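Local coordinates for polysaccharide deacetylase (Ammonifex degensii, PDB 4WCJ), which probably removes N-acetyl groups from poly-beta-1,6-N-acetyl-D-glucosamine as a zinc-containing, IcaB-type member of carbohydrate esterase family 4, at residues A[37-42]-A[241-246]; A[204-209]-A[225-230]. One frame throughout, in Å; residues are numbered along the deposited sequence.

Interaction 1. Residues A[37-42]-A[241-246]; sequences LVVLCY and PFVGRV
C41 lays its sulfur over one face of the R245 guanidinium, SG standing 3.3 Å above the plane of the group and displaced toward its rim, 3.6 Å from NH1. The R245 chain runs out extended at chi2 and then bends at chi3 (-63°), which brings the guanidinium under C41 SG, itself anti to the backbone N (chi1 176°). Lower down the same chain, the aliphatic part of R245 crosses V39 obliquely, V39 CG1 resting 3.6 Å from R245 CG. The other methyl of V39, CG2, turns to V243 CG1 at 3.7 Å, and the two side chains cross at about a right angle. The strands themselves are parallel neighbours in the sheet of a beta/alpha barrel of the family 4 carbohydrate esterases, but splayed by 55°, so direct backbone bonding is concentrated where they draw close. There V246 N donates to V39 O at 2.8 Å, almost in line with the carbonyl, and C41 N reaches V246 O from above the carbonyl plane at 2.9 Å. Where the chains diverge, a water accepts from V39 N and donates to G244 O, bridging the gap. V246 and L40 lie on the same face of the sheet, and V246 CG2 touches V38 CG1. At its polar end R245 is held by a salt bridge from NH2 to D98 OD2 and by bonds from NH1 to T96 OG1 and NE to T229 O, which fix the guanidinium's rotation.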
ATOM      1  N   LEU A  37      -8.592  -3.698 -11.961  1.00 51.88           N
ATOM      2  CA  LEU A  37      -7.381  -3.397 -11.207  1.00 48.62           C
ATOM      3  C   LEU A  37      -7.247  -4.214  -9.930  1.00 47.18           C
ATOM      4  O   LEU A  37      -8.052  -4.064  -9.017  1.00 47.16           O
ATOM      5  CB  LEU A  37      -7.350  -1.915 -10.844  1.00 47.11           C
ATOM      6  CG  LEU A  37      -6.245  -1.472  -9.876  1.00 48.46           C
ATOM      7  CD1 LEU A  37      -4.864  -1.638 -10.496  1.00 47.38           C
ATOM      8  CD2 LEU A  37      -6.471  -0.039  -9.417  1.00 47.82           C
ATOM      9  N   VAL A  38      -6.222  -5.056  -9.859  1.00 46.09           N
ATOM     10  CA  VAL A  38      -5.888  -5.736  -8.611  1.00 45.21           C
ATOM     11  C   VAL A  38      -4.703  -5.030  -7.964  1.00 46.06           C
ATOM     12  O   VAL A  38      -3.727  -4.699  -8.633  1.00 46.05           O
ATOM     13  CB  VAL A  38      -5.576  -7.239  -8.835  1.00 45.46           C
ATOM     14  CG1 VAL A  38      -4.784  -7.820  -7.670  1.00 43.40           C
ATOM     15  CG2 VAL A  38      -6.866  -8.013  -9.057  1.00 49.16           C
ATOM     16  N   VAL A  39      -4.806  -4.770  -6.666  1.00 41.42           N
ATOM     17  CA  VAL A  39      -3.754  -4.067  -5.953  1.00 39.48           C
ATOM     18  C   VAL A  39      -3.120  -5.002  -4.928  1.00 41.97           C
ATOM     19  O   VAL A  39      -3.800  -5.499  -4.032  1.00 41.24           O
ATOM     20  CB  VAL A  39      -4.301  -2.797  -5.265  1.00 36.51           C
ATOM     21  CG1 VAL A  39      -3.185  -2.028  -4.594  1.00 33.93           C
ATOM     22  CG2 VAL A  39      -4.995  -1.903  -6.288  1.00 37.93           C
ATOM     23  N   LEU A  40      -1.820  -5.255  -5.073  1.00 42.46           N
ATOM     24  CA  LEU A  40      -1.131  -6.190  -4.183  1.00 40.67           C
ATOM     25  C   LEU A  40      -0.579  -5.473  -2.960  1.00 37.50           C
ATOM     26  O   LEU A  40      -0.069  -4.359  -3.066  1.00 33.14           O
ATOM     27  CB  LEU A  40       0.000  -6.905  -4.923  1.00 39.93           C
ATOM     28  CG  LEU A  40      -0.366  -7.558  -6.256  1.00 40.44           C
ATOM     29  CD1 LEU A  40       0.862  -8.187  -6.908  1.00 36.16           C
ATOM     30  CD2 LEU A  40      -1.464  -8.580  -6.075  1.00 42.75           C
ATOM     31  N   CYS A  41      -0.706  -6.108  -1.801  1.00 38.24           N
ATOM     32  CA  CYS A  41      -0.139  -5.585  -0.568  1.00 35.54           C
ATOM     33  C   CYS A  41       0.960  -6.508  -0.046  1.00 33.72           C
ATOM     34  O   CYS A  41       0.693  -7.628   0.405  1.00 33.15           O
ATOM     35  CB  CYS A  41      -1.217  -5.398   0.500  1.00 36.30           C
ATOM     36  SG  CYS A  41      -0.564  -4.865   2.103  1.00 34.04           S
ATOM     37  N   TYR A  42       2.194  -6.020  -0.126  1.00 31.72           N
ATOM     38  CA  TYR A  42       3.367  -6.678   0.444  1.00 31.96           C
ATOM     39  C   TYR A  42       3.815  -5.946   1.708  1.00 30.79           C
ATOM     40  O   TYR A  42       3.394  -4.811   1.960  1.00 28.69           O
ATOM     41  CB  TYR A  42       4.528  -6.709  -0.556  1.00 30.76           C
ATOM     42  CG  TYR A  42       4.306  -7.492  -1.827  1.00 31.89           C
ATOM     43  CD1 TYR A  42       4.590  -8.855  -1.886  1.00 34.84           C
ATOM     44  CD2 TYR A  42       3.849  -6.867  -2.981  1.00 31.16           C
ATOM     45  CE1 TYR A  42       4.406  -9.576  -3.055  1.00 36.82           C
ATOM     46  CE2 TYR A  42       3.656  -7.581  -4.155  1.00 33.97           C
ATOM     47  CZ  TYR A  42       3.942  -8.934  -4.186  1.00 37.33           C
ATOM     48  OH  TYR A  42       3.757  -9.649  -5.347  1.00 40.21           O
ATOM     49  N   PRO A 241     -13.472   6.566  -3.710  1.00 44.84           N
ATOM     50  CA  PRO A 241     -12.074   6.548  -3.264  1.00 45.45           C
ATOM     51  C   PRO A 241     -11.587   5.253  -2.623  1.00 40.82           C
ATOM     52  O   PRO A 241     -10.463   5.241  -2.142  1.00 38.91           O
ATOM     53  CB  PRO A 241     -12.034   7.681  -2.230  1.00 47.15           C
ATOM     54  CG  PRO A 241     -13.467   7.822  -1.728  1.00 51.70           C
ATOM     55  CD  PRO A 241     -14.375   7.057  -2.655  1.00 53.67           C
ATOM     56  N   PHE A 242     -12.386   4.190  -2.603  1.00 44.56           N
ATOM     57  CA  PHE A 242     -12.007   3.008  -1.837  1.00 43.68           C
ATOM     58  C   PHE A 242     -11.399   1.894  -2.683  1.00 46.11           C
ATOM     59  O   PHE A 242     -11.977   1.486  -3.698  1.00 51.44           O
ATOM     60  CB  PHE A 242     -13.222   2.496  -1.068  1.00 41.88           C
ATOM     61  CG  PHE A 242     -13.765   3.504  -0.124  1.00 42.24           C
ATOM     62  CD1 PHE A 242     -13.081   3.794   1.044  1.00 43.67           C
ATOM     63  CD2 PHE A 242     -14.921   4.205  -0.422  1.00 46.75           C
ATOM     64  CE1 PHE A 242     -13.557   4.749   1.915  1.00 45.94           C
ATOM     65  CE2 PHE A 242     -15.407   5.161   0.448  1.00 45.87           C
ATOM     66  CZ  PHE A 242     -14.717   5.434   1.621  1.00 43.34           C
ATOM     67  N   VAL A 243     -10.231   1.417  -2.258  1.00 39.73           N
ATOM     68  CA  VAL A 243      -9.466   0.435  -3.025  1.00 40.33           C
ATOM     69  C   VAL A 243      -9.206  -0.865  -2.260  1.00 39.57           C
ATOM     70  O   VAL A 243      -8.499  -0.869  -1.251  1.00 38.69           O
ATOM     71  CB  VAL A 243      -8.096   0.999  -3.460  1.00 38.03           C
ATOM     72  CG1 VAL A 243      -7.493   0.118  -4.530  1.00 39.67           C
ATOM     73  CG2 VAL A 243      -8.232   2.428  -3.977  1.00 37.24           C
ATOM     74  N   GLY A 244      -9.731  -1.973  -2.768  1.00 38.65           N
ATOM     75  CA  GLY A 244      -9.515  -3.264  -2.129  1.00 39.02           C
ATOM     76  C   GLY A 244      -8.205  -3.917  -2.542  1.00 41.64           C
ATOM     77  O   GLY A 244      -7.910  -4.049  -3.735  1.00 48.21           O
ATOM     78  N   ARG A 245      -7.397  -4.310  -1.562  1.00 37.26           N
ATOM     79  CA  ARG A 245      -6.089  -4.890  -1.860  1.00 37.45           C
ATOM     80  C   ARG A 245      -6.019  -6.355  -1.451  1.00 34.75           C
ATOM     81  O   ARG A 245      -6.649  -6.772  -0.475  1.00 35.14           O
ATOM     82  CB  ARG A 245      -4.962  -4.122  -1.158  1.00 32.12           C
ATOM     83  CG  ARG A 245      -4.867  -2.642  -1.495  1.00 31.80           C
ATOM     84  CD  ARG A 245      -3.652  -2.037  -0.816  1.00 31.84           C
ATOM     85  NE  ARG A 245      -3.787  -2.112   0.636  1.00 31.51           N
ATOM     86  CZ  ARG A 245      -2.791  -1.918   1.491  1.00 33.50           C
ATOM     87  NH1 ARG A 245      -1.575  -1.631   1.042  1.00 28.79           N
ATOM     88  NH2 ARG A 245      -3.014  -2.007   2.797  1.00 30.98           N
ATOM     89  N   VAL A 246      -5.241  -7.120  -2.208  1.00 35.72           N
ATOM     90  CA  VAL A 246      -4.940  -8.503  -1.884  1.00 36.92           C
ATOM     91  C   VAL A 246      -3.651  -8.597  -1.076  1.00 37.40           C
ATOM     92  O   VAL A 246      -2.584  -8.273  -1.577  1.00 37.09           O
ATOM     93  CB  VAL A 246      -4.778  -9.365  -3.151  1.00 38.39           C
ATOM     94  CG1 VAL A 246      -4.444 -10.813  -2.767  1.00 38.39           C
ATOM     95  CG2 VAL A 246      -6.033  -9.297  -4.012  1.00 42.14           C
TER
HETATM   96  O   HOH W   1      -6.954  -6.075  -5.461  1.00 35.94           O

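Interaction 2. Residues A[204-209]-A[225-230]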
ATOM      1  N   PHE A 204      -3.935   6.851   1.398  1.00 28.69           N
ATOM      2  CA  PHE A 204      -3.892   6.335   2.763  1.00 26.85           C
ATOM      3  C   PHE A 204      -4.237   4.848   2.806  1.00 30.12           C
ATOM      4  O   PHE A 204      -5.125   4.391   2.083  1.00 30.55           O
ATOM      5  CB  PHE A 204      -4.869   7.119   3.658  1.00 30.57           C
ATOM      6  CG  PHE A 204      -4.795   6.750   5.119  1.00 27.13           C
ATOM      7  CD1 PHE A 204      -5.517   5.670   5.625  1.00 27.46           C
ATOM      8  CD2 PHE A 204      -4.038   7.508   5.994  1.00 28.71           C
ATOM      9  CE1 PHE A 204      -5.449   5.345   6.959  1.00 27.72           C
ATOM     10  CE2 PHE A 204      -3.973   7.183   7.337  1.00 30.26           C
ATOM     11  CZ  PHE A 204      -4.670   6.105   7.818  1.00 28.77           C
ATOM     12  N   ALA A 205      -3.535   4.104   3.658  1.00 29.30           N
ATOM     13  CA  ALA A 205      -3.831   2.685   3.892  1.00 28.71           C
ATOM     14  C   ALA A 205      -4.082   2.440   5.369  1.00 27.72           C
ATOM     15  O   ALA A 205      -3.268   2.813   6.219  1.00 27.20           O
ATOM     16  CB  ALA A 205      -2.698   1.802   3.398  1.00 28.49           C
ATOM     17  N   TYR A 206      -5.216   1.816   5.673  1.00 26.78           N
ATOM     18  CA  TYR A 206      -5.554   1.473   7.053  1.00 27.59           C
ATOM     19  C   TYR A 206      -4.676   0.351   7.579  1.00 30.34           C
ATOM     20  O   TYR A 206      -4.602  -0.712   6.962  1.00 29.39           O
ATOM     21  CB  TYR A 206      -7.012   1.030   7.165  1.00 28.57           C
ATOM     22  CG  TYR A 206      -8.059   2.125   7.103  1.00 29.62           C
ATOM     23  CD1 TYR A 206      -8.108   3.126   8.069  1.00 29.59           C
ATOM     24  CD2 TYR A 206      -9.022   2.132   6.104  1.00 29.46           C
ATOM     25  CE1 TYR A 206      -9.069   4.119   8.023  1.00 30.29           C
ATOM     26  CE2 TYR A 206      -9.994   3.123   6.056  1.00 31.52           C
ATOM     27  CZ  TYR A 206     -10.012   4.113   7.016  1.00 30.59           C
ATOM     28  OH  TYR A 206     -10.985   5.091   6.976  1.00 33.60           O
ATOM     29  N   PRO A 207      -4.025   0.575   8.727  1.00 30.09           N
ATOM     30  CA  PRO A 207      -3.392  -0.560   9.402  1.00 33.91           C
ATOM     31  C   PRO A 207      -4.460  -1.589   9.762  1.00 32.99           C
ATOM     32  O   PRO A 207      -5.566  -1.205  10.173  1.00 32.17           O
ATOM     33  CB  PRO A 207      -2.764   0.066  10.648  1.00 36.28           C
ATOM     34  CG  PRO A 207      -2.618   1.525  10.307  1.00 35.48           C
ATOM     35  CD  PRO A 207      -3.812   1.840   9.444  1.00 32.60           C
ATOM     36  N   TYR A 208      -4.131  -2.861   9.548  1.00 28.80           N
ATOM     37  CA  TYR A 208      -5.004  -4.015   9.802  1.00 29.94           C
ATOM     38  C   TYR A 208      -6.161  -4.069   8.800  1.00 28.93           C
ATOM     39  O   TYR A 208      -6.978  -4.980   8.840  1.00 34.28           O
ATOM     40  CB  TYR A 208      -5.504  -4.017  11.257  1.00 29.31           C
ATOM     41  CG  TYR A 208      -4.373  -3.824  12.240  1.00 31.82           C
ATOM     42  CD1 TYR A 208      -3.419  -4.822  12.449  1.00 33.93           C
ATOM     43  CD2 TYR A 208      -4.229  -2.628  12.928  1.00 34.46           C
ATOM     44  CE1 TYR A 208      -2.361  -4.630  13.329  1.00 34.16           C
ATOM     45  CE2 TYR A 208      -3.181  -2.434  13.813  1.00 35.71           C
ATOM     46  CZ  TYR A 208      -2.256  -3.428  14.005  1.00 35.75           C
ATOM     47  OH  TYR A 208      -1.233  -3.196  14.886  1.00 37.19           O
ATOM     48  N   GLY A 209      -6.209  -3.105   7.883  1.00 32.37           N
ATOM     49  CA  GLY A 209      -6.991  -3.257   6.670  1.00 33.75           C
ATOM     50  C   GLY A 209      -8.364  -2.628   6.562  1.00 34.29           C
ATOM     51  O   GLY A 209      -8.967  -2.667   5.488  1.00 34.84           O
ATOM     52  N   SER A 225      -7.387  11.151  -1.679  1.00 38.67           N
ATOM     53  CA  SER A 225      -8.070  10.787  -2.916  1.00 40.13           C
ATOM     54  C   SER A 225      -8.376   9.294  -2.998  1.00 37.79           C
ATOM     55  O   SER A 225      -9.308   8.883  -3.690  1.00 40.72           O
ATOM     56  CB  SER A 225      -7.223  11.203  -4.116  1.00 45.61           C
ATOM     57  OG  SER A 225      -6.926  12.585  -4.059  1.00 51.04           O
ATOM     58  N   LEU A 226      -7.565   8.489  -2.318  1.00 36.50           N
ATOM     59  CA  LEU A 226      -7.775   7.048  -2.260  1.00 37.29           C
ATOM     60  C   LEU A 226      -7.484   6.516  -0.876  1.00 38.76           C
ATOM     61  O   LEU A 226      -6.507   6.915  -0.233  1.00 37.07           O
ATOM     62  CB  LEU A 226      -6.904   6.309  -3.274  1.00 32.76           C
ATOM     63  CG  LEU A 226      -7.182   6.541  -4.757  1.00 34.33           C
ATOM     64  CD1 LEU A 226      -6.097   5.869  -5.587  1.00 34.21           C
ATOM     65  CD2 LEU A 226      -8.575   6.050  -5.170  1.00 35.78           C
ATOM     66  N   VAL A 227      -8.338   5.597  -0.449  1.00 35.86           N
ATOM     67  CA  VAL A 227      -8.241   4.940   0.844  1.00 35.87           C
ATOM     68  C   VAL A 227      -8.164   3.439   0.588  1.00 31.91           C
ATOM     69  O   VAL A 227      -9.065   2.862  -0.022  1.00 32.24           O
ATOM     70  CB  VAL A 227      -9.444   5.286   1.735  1.00 37.99           C
ATOM     71  CG1 VAL A 227      -9.348   4.561   3.070  1.00 39.00           C
ATOM     72  CG2 VAL A 227      -9.543   6.807   1.926  1.00 38.17           C
ATOM     73  N   PHE A 228      -7.070   2.818   1.014  1.00 32.15           N
ATOM     74  CA  PHE A 228      -6.808   1.417   0.687  1.00 32.23           C
ATOM     75  C   PHE A 228      -7.097   0.470   1.841  1.00 29.12           C
ATOM     76  O   PHE A 228      -6.688   0.719   2.975  1.00 29.99           O
ATOM     77  CB  PHE A 228      -5.357   1.228   0.267  1.00 26.68           C
ATOM     78  CG  PHE A 228      -5.006   1.887  -1.034  1.00 32.64           C
ATOM     79  CD1 PHE A 228      -4.842   3.263  -1.111  1.00 32.66           C
ATOM     80  CD2 PHE A 228      -4.816   1.127  -2.173  1.00 34.43           C
ATOM     81  CE1 PHE A 228      -4.502   3.872  -2.307  1.00 28.60           C
ATOM     82  CE2 PHE A 228      -4.472   1.726  -3.374  1.00 33.32           C
ATOM     83  CZ  PHE A 228      -4.315   3.103  -3.438  1.00 33.28           C
ATOM     84  N   THR A 229      -7.785  -0.620   1.519  1.00 29.56           N
ATOM     85  CA  THR A 229      -8.172  -1.638   2.487  1.00 30.22           C
ATOM     86  C   THR A 229      -7.519  -2.971   2.142  1.00 31.75           C
ATOM     87  O   THR A 229      -6.779  -3.058   1.171  1.00 30.49           O
ATOM     88  CB  THR A 229      -9.699  -1.819   2.511  1.00 29.84           C
ATOM     89  OG1 THR A 229     -10.130  -2.507   1.326  1.00 33.25           O
ATOM     90  CG2 THR A 229     -10.413  -0.473   2.571  1.00 28.23           C
ATOM     91  N   LEU A 230      -7.817  -4.012   2.923  1.00 36.07           N
ATOM     92  CA  LEU A 230      -7.369  -5.369   2.601  1.00 37.99           C
ATOM     93  C   LEU A 230      -8.564  -6.241   2.199  1.00 40.62           C
ATOM     94  O   LEU A 230      -8.595  -7.449   2.455  1.00 43.77           O
ATOM     95  CB  LEU A 230      -6.614  -5.993   3.782  1.00 37.49           C
ATOM     96  CG  LEU A 230      -5.242  -5.372   4.063  1.00 33.71           C
ATOM     97  CD1 LEU A 230      -4.609  -5.938   5.328  1.00 34.84           C
ATOM     98  CD2 LEU A 230      -4.314  -5.548   2.857  1.00 32.62           C
TER
HETATM   99  O   HOH W   2      -5.342  -1.419   4.342  1.00 29.67           O
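F204 and F228 illustrate how a short parallel pairing is built from alternating backbone bonds. F204 N donates to L226 O at 3.0 Å, F204 O receives F228 N at 2.7 Å, and Y206 N completes the series with a longer bond to F228 O. Beyond the strands the chains meet once more: L230 N reaches G209 O at 3.1 Å, in the carbonyl plane and on a lone pair. One water supplements these bonds, donating to both Y206 O and F228 O, so the latter carbonyl accepts from a peptide N-H and from solvent.

Side-chain contacts lie on both sides of the pairing. On one, A205 CB and F228 CB approach to 4.1 Å. The F228 ring, with CG placed beside its own backbone N (chi1 -67°), turns its edge to a carbonyl, F204 O lying in the ring plane 3.4 Å from F228 CD1. On the other, V227 CG1 packs against the Y206 ring 3.4 Å from CE2, and the phenol OH is held by D216 and T215. At the loop end, L230 CD1 packs 3.8 Å from G209 CA, where L230 CB and the carbonyl oxygen of Y208 fill the place a side chain would take.

Helix 213-221 covers the V227 side through L219, completing a beta-alpha-beta crossover of the barrel, while A205 O bonds to ND1 of the zinc ligand H157 and so places this strand end at the metal site.

The two contacts, whose centres lie 9 Å apart, share one sheet, since strands 226-229 and 242-247 are neighbours in it. Their seam is mainly backbone: P241 O lies 2.7 Å from V227 N and V243 O 2.9 Å from T229 N, both probable hydrogen bonds, with V243 CB packing 3.5 Å from F228 CD2. Interaction 2 thus continues the sheet from strand 242-247 through 226-229 to 203-205. Both approach the zinc bound by D99, H157 and H162: the R245 side chain is about 7 Å from the ion and that of Y208 about 6 Å. The H157 side chain is about 5 Å from that of R245 and about 4 Å from that of A205, so the two contacts converge on one zinc ligand.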